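Local coordinates for protein importin subunit beta-1 (Saccharomyces cerevisiae, PDB 5OWU) that acts as the importin beta subunit in nuclear protein import, associating with importin alpha, which recognises the classical nuclear localization signal of cargo, at residues T334-D339 with N346-A351; I272-S277 with S284-F289. All blocks are in the same frame, centred on the assembly; numbering follows the deposited sequence.

Interaction 1 of 2, residues T334-D339 with N346-A351; sequences TRQNED and NVSMSA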
loop_
_atom_site.group_PDB
_atom_site.type_symbol
_atom_site.label_atom_id
_atom_site.label_comp_id
_atom_site.label_asym_id
_atom_site.label_seq_id
_atom_site.Cartn_x
_atom_site.Cartn_y
_atom_site.Cartn_z
ATOM N N THR A 334 3.741 28.126 7.638
ATOM C CA THR A 334 4.458 28.736 8.754
ATOM C C THR A 334 3.924 28.297 10.114
ATOM O O THR A 334 4.227 28.941 11.125
ATOM C CB THR A 334 4.414 30.262 8.659
ATOM O OG1 THR A 334 3.053 30.710 8.689
ATOM C CG2 THR A 334 5.091 30.735 7.387
ATOM N N ARG A 335 3.149 27.219 10.164
ATOM C CA ARG A 335 2.645 26.675 11.419
ATOM C C ARG A 335 3.379 25.389 11.800
ATOM O O ARG A 335 2.773 24.425 12.267
ATOM C CB ARG A 335 1.139 26.439 11.330
ATOM C CG ARG A 335 0.344 27.691 11.021
ATOM C CD ARG A 335 -1.152 27.421 11.084
ATOM N NE ARG A 335 -1.950 28.542 10.585
ATOM C CZ ARG A 335 -3.276 28.603 10.653
ATOM N NH1 ARG A 335 -3.968 27.609 11.201
ATOM N NH2 ARG A 335 -3.917 29.652 10.167
ATOM N N GLN A 336 4.698 25.365 11.611
ATOM C CA GLN A 336 5.493 24.237 12.069
ATOM C C GLN A 336 5.526 24.202 13.601
ATOM O O GLN A 336 5.014 25.090 14.284
ATOM C CB GLN A 336 6.920 24.317 11.524
ATOM C CG GLN A 336 7.051 24.775 10.068
ATOM C CD GLN A 336 7.246 26.277 9.941
ATOM O OE1 GLN A 336 6.654 27.055 10.689
ATOM N NE2 GLN A 336 8.078 26.691 8.990
ATOM N N ASN A 337 6.159 23.165 14.141
ATOM C CA ASN A 337 6.319 23.016 15.585
ATOM C C ASN A 337 7.636 23.637 16.039
ATOM O O ASN A 337 8.677 23.416 15.410
ATOM C CB ASN A 337 6.274 21.533 15.962
ATOM C CG ASN A 337 5.183 20.783 15.226
ATOM O OD1 ASN A 337 4.085 21.305 15.022
ATOM N ND2 ASN A 337 5.484 19.559 14.807
ATOM N N GLU A 338 7.592 24.409 17.132
ATOM C CA GLU A 338 8.797 25.022 17.702
ATOM C C GLU A 338 9.593 23.986 18.498
ATOM O O GLU A 338 9.776 24.093 19.710
ATOM C CB GLU A 338 8.445 26.219 18.580
ATOM C CG GLU A 338 8.149 27.504 17.800
ATOM C CD GLU A 338 9.244 28.568 17.874
ATOM O OE1 GLU A 338 10.394 28.238 18.235
ATOM O OE2 GLU A 338 8.945 29.740 17.551
ATOM N N ASP A 339 10.066 22.972 17.774
ATOM C CA ASP A 339 10.881 21.885 18.324
ATOM C C ASP A 339 10.646 21.628 19.815
ATOM O O ASP A 339 10.530 20.482 20.252
ATOM C CB ASP A 339 12.371 22.174 18.079
ATOM C CG ASP A 339 12.833 23.483 18.694
ATOM O OD1 ASP A 339 12.253 23.916 19.710
ATOM O OD2 ASP A 339 13.794 24.076 18.161
ATOM N N ASN A 346 1.387 17.693 11.474
ATOM C CA ASN A 346 0.602 18.890 11.746
ATOM C C ASN A 346 0.052 19.438 10.430
ATOM O O ASN A 346 0.255 18.861 9.356
ATOM C CB ASN A 346 1.445 19.938 12.476
ATOM C CG ASN A 346 2.329 20.721 11.539
ATOM O OD1 ASN A 346 2.261 21.954 11.485
ATOM N ND2 ASN A 346 3.152 20.013 10.776
ATOM N N VAL A 347 -0.644 20.578 10.523
ATOM C CA VAL A 347 -1.258 21.180 9.342
ATOM C C VAL A 347 -0.203 21.653 8.351
ATOM O O VAL A 347 -0.448 21.677 7.140
ATOM C CB VAL A 347 -2.192 22.337 9.758
ATOM C CG1 VAL A 347 -1.411 23.438 10.462
ATOM C CG2 VAL A 347 -2.931 22.893 8.549
ATOM N N SER A 348 0.976 22.051 8.832
ATOM C CA SER A 348 1.993 22.549 7.909
ATOM C C SER A 348 2.458 21.444 6.965
ATOM O O SER A 348 2.672 21.684 5.768
ATOM C CB SER A 348 3.174 23.135 8.686
ATOM O OG SER A 348 3.966 22.109 9.256
ATOM N N MET A 349 2.590 20.216 7.479
ATOM C CA MET A 349 2.976 19.095 6.629
ATOM C C MET A 349 1.867 18.736 5.646
ATOM O O MET A 349 2.141 18.435 4.476
ATOM C CB MET A 349 3.344 17.891 7.496
ATOM C CG MET A 349 4.581 18.132 8.366
ATOM S SD MET A 349 4.948 16.769 9.489
ATOM C CE MET A 349 6.397 17.396 10.332
ATOM N N SER A 350 0.608 18.765 6.097
ATOM C CA SER A 350 -0.506 18.509 5.184
ATOM C C SER A 350 -0.553 19.552 4.077
ATOM O O SER A 350 -0.834 19.229 2.916
ATOM C CB SER A 350 -1.826 18.500 5.952
ATOM O OG SER A 350 -1.769 17.588 7.038
ATOM N N ALA A 351 -0.296 20.813 4.426
ATOM C CA ALA A 351 -0.294 21.885 3.437
ATOM C C ALA A 351 0.836 21.701 2.433
ATOM O O ALA A 351 0.662 21.973 1.242
ATOM C CB ALA A 351 -0.178 23.233 4.137
#
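Arg335 lays the aliphatic part of its side chain against Val347, the apolar element of a contact in which the loop of HEAT repeat 8 returns to the start of helix 347-362. The two side chains cross at a slant: Val347 CG1 lies 4.0 Å from Arg335 CB and equally near Arg335 CD. Because the arginine is extended from CG to NE (chi2 -174°), its guanidinium group is carried past the valine, where NH1 forms a salt bridge with Asp280 and a hydrogen bond to the backbone O of Ser277.

The polar element centres on the Arg335 carbonyl. Asn346, the N-cap residue of the helix, brings its carboxamide up to it, the atom modelled as OD1 lying 2.6 Å from Arg335 O; which end of the amide faces the carbonyl is doubtful. Ser348 packs beside it, with CB in van der Waals contact 3.8 Å from Arg335 O. If a leucine stood in place of Asn346, the Arg335 carbonyl would probably lose its polar neighbour and the N-cap position its polar side chain.

Amide packing makes up the third element. The Asn337 and Asn346 side chains run alongside one another, pointing opposite ways, with their amide planes 69° apart and Asn337 OD1 3.9 Å from Asn346 CB. The turn of the Asn337 amide is set from within the loop, since ND2 is hydrogen-bonded to Asp342 OD1 and Asp344 O. Gln336 instead sends NE2 to Glu387 of helix 383-395. The loop thus meets its own helix through methylene groups, a carbonyl and amides, while its charged guanidinium group is matched by a carboxylate on the preceding repeat.

Interaction 2 of 2, residues I272-S277 with S284-F289; sequences IATMKS and SMTVEF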
loop_
_atom_site.group_PDB
_atom_site.type_symbol
_atom_site.label_atom_id
_atom_site.label_comp_id
_atom_site.label_asym_id
_atom_site.label_seq_id
_atom_site.Cartn_x
_atom_site.Cartn_y
_atom_site.Cartn_z
ATOM N N ILE A 272 -12.259 27.519 0.982
ATOM C CA ILE A 272 -11.213 28.531 0.891
ATOM C C ILE A 272 -11.241 29.430 2.118
ATOM O O ILE A 272 -10.194 29.809 2.656
ATOM C CB ILE A 272 -11.356 29.343 -0.408
ATOM C CG1 ILE A 272 -10.954 28.461 -1.594
ATOM C CG2 ILE A 272 -10.495 30.605 -0.351
ATOM C CD1 ILE A 272 -11.061 29.133 -2.946
ATOM N N ALA A 273 -12.440 29.788 2.576
ATOM C CA ALA A 273 -12.561 30.656 3.738
ATOM C C ALA A 273 -11.962 29.997 4.971
ATOM O O ALA A 273 -11.141 30.598 5.673
ATOM C CB ALA A 273 -14.029 31.005 3.975
ATOM N N THR A 274 -12.351 28.748 5.243
ATOM C CA THR A 274 -11.873 28.099 6.461
ATOM C C THR A 274 -10.413 27.658 6.380
ATOM O O THR A 274 -9.825 27.347 7.422
ATOM C CB THR A 274 -12.763 26.904 6.805
ATOM O OG1 THR A 274 -13.042 26.147 5.623
ATOM C CG2 THR A 274 -14.068 27.388 7.426
ATOM N N MET A 275 -9.795 27.651 5.195
ATOM C CA MET A 275 -8.369 27.341 5.145
ATOM C C MET A 275 -7.527 28.364 5.898
ATOM O O MET A 275 -6.353 28.097 6.179
ATOM C CB MET A 275 -7.879 27.259 3.699
ATOM C CG MET A 275 -6.539 26.562 3.574
ATOM S SD MET A 275 -6.101 26.157 1.884
ATOM C CE MET A 275 -7.330 24.930 1.485
ATOM N N LYS A 276 -8.086 29.528 6.224
ATOM C CA LYS A 276 -7.370 30.551 6.973
ATOM C C LYS A 276 -7.677 30.513 8.462
ATOM O O LYS A 276 -7.209 31.384 9.200
ATOM C CB LYS A 276 -7.695 31.942 6.413
ATOM C CG LYS A 276 -7.383 32.086 4.927
ATOM C CD LYS A 276 -7.209 33.542 4.510
ATOM C CE LYS A 276 -8.482 34.345 4.681
ATOM N NZ LYS A 276 -9.615 33.764 3.914
ATOM N N SER A 277 -8.445 29.535 8.917
ATOM C CA SER A 277 -8.790 29.467 10.327
ATOM C C SER A 277 -7.524 29.412 11.180
ATOM O O SER A 277 -6.589 28.667 10.858
ATOM C CB SER A 277 -9.648 28.237 10.609
ATOM O OG SER A 277 -9.786 28.026 12.005
ATOM N N SER A 284 -6.684 22.122 8.626
ATOM C CA SER A 284 -6.285 20.811 8.125
ATOM C C SER A 284 -7.426 20.138 7.379
ATOM O O SER A 284 -7.205 19.503 6.338
ATOM C CB SER A 284 -5.816 19.918 9.277
ATOM O OG SER A 284 -4.592 20.378 9.812
ATOM N N MET A 285 -8.652 20.260 7.898
ATOM C CA MET A 285 -9.811 19.702 7.199
ATOM C C MET A 285 -9.908 20.247 5.780
ATOM O O MET A 285 -10.079 19.487 4.809
ATOM C CB MET A 285 -11.102 20.025 7.950
ATOM C CG MET A 285 -11.207 19.451 9.339
ATOM S SD MET A 285 -12.754 19.993 10.099
ATOM C CE MET A 285 -12.280 20.017 11.826
ATOM N N THR A 286 -9.824 21.575 5.639
ATOM C CA THR A 286 -9.956 22.142 4.295
ATOM C C THR A 286 -8.823 21.663 3.396
ATOM O O THR A 286 -9.035 21.336 2.214
ATOM C CB THR A 286 -9.988 23.673 4.349
ATOM O OG1 THR A 286 -8.687 24.183 4.667
ATOM C CG2 THR A 286 -10.984 24.157 5.385
ATOM N N VAL A 287 -7.612 21.589 3.952
ATOM C CA VAL A 287 -6.474 21.114 3.176
ATOM C C VAL A 287 -6.754 19.719 2.638
ATOM O O VAL A 287 -6.570 19.448 1.447
ATOM C CB VAL A 287 -5.193 21.152 4.027
ATOM C CG1 VAL A 287 -4.030 20.497 3.285
ATOM C CG2 VAL A 287 -4.844 22.585 4.375
ATOM N N GLU A 288 -7.223 18.814 3.506
ATOM C CA GLU A 288 -7.489 17.451 3.061
ATOM C C GLU A 288 -8.526 17.437 1.950
ATOM O O GLU A 288 -8.433 16.631 1.015
ATOM C CB GLU A 288 -7.954 16.582 4.235
ATOM C CG GLU A 288 -8.370 15.165 3.829
ATOM C CD GLU A 288 -7.257 14.397 3.134
ATOM O OE1 GLU A 288 -6.069 14.729 3.353
ATOM O OE2 GLU A 288 -7.569 13.459 2.366
ATOM N N PHE A 289 -9.525 18.317 2.035
ATOM C CA PHE A 289 -10.503 18.406 0.951
ATOM C C PHE A 289 -9.835 18.743 -0.383
ATOM O O PHE A 289 -10.104 18.110 -1.422
ATOM C CB PHE A 289 -11.558 19.452 1.301
ATOM C CG PHE A 289 -12.659 19.546 0.294
ATOM C CD1 PHE A 289 -13.526 18.490 0.122
ATOM C CD2 PHE A 289 -12.820 20.675 -0.485
ATOM C CE1 PHE A 289 -14.544 18.552 -0.796
ATOM C CE2 PHE A 289 -13.849 20.742 -1.414
ATOM C CZ PHE A 289 -14.705 19.672 -1.567
#
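Thr286 sets its hydroxyl against Met275 where the two antiparallel helices of HEAT repeat 7, 260-274 and 280-306, are joined by a short connection. Thr286 OG1 is 3.2 Å from Met275 CA, and the methionine side chain wraps around the same oxygen, its CB 3.3 Å from Thr286 OG1. After an otherwise extended chain, a bend at the thioether, chi3 -67°, brings Met275 CE back to 3.5 Å from Thr286 OG1. A looser apolar touch, 4.4 Å from Met275 CG to Val287 CG2, widens the contact along helix 280-306.

In the next shell, hydrogen bonding accounts for both threonine hydroxyls. Thr274 OG1 bonds to the carbonyl of Leu270, one turn back in its own helix, and a type I turn from Thr274 to Ser277 leads the chain away from the helix. Farther out, Val287 packs on Leu332 of helix 317-332 and on Cys354 of helix 347-362, joining this hairpin to the next repeat. Buried among methionine carbons, Thr286 OG1 is satisfied by its own helix: with chi1 at 72° it is hydrogen-bonded to the backbone O of Ala283.

Overall arrangement
The contacts come in series along the chain, interaction 2 in HEAT repeat 7 and interaction 1 in HEAT repeat 8, with centres about 14 Å apart. Each ties the end of a repeat's first helix, or the connection that follows it, to the early turns of the second helix, and the two second helices, 280-306 and 347-362, pack together. There Val347 of interaction 1 rests on Ser284 of interaction 2, and Ser350 O lies 3.5 Å from Val287 CG1. With the arginine bridge between the two connections, neighbouring hairpins are joined both at their turns and along their second helices, the stacking by which HEAT repeats build a continuous superhelix.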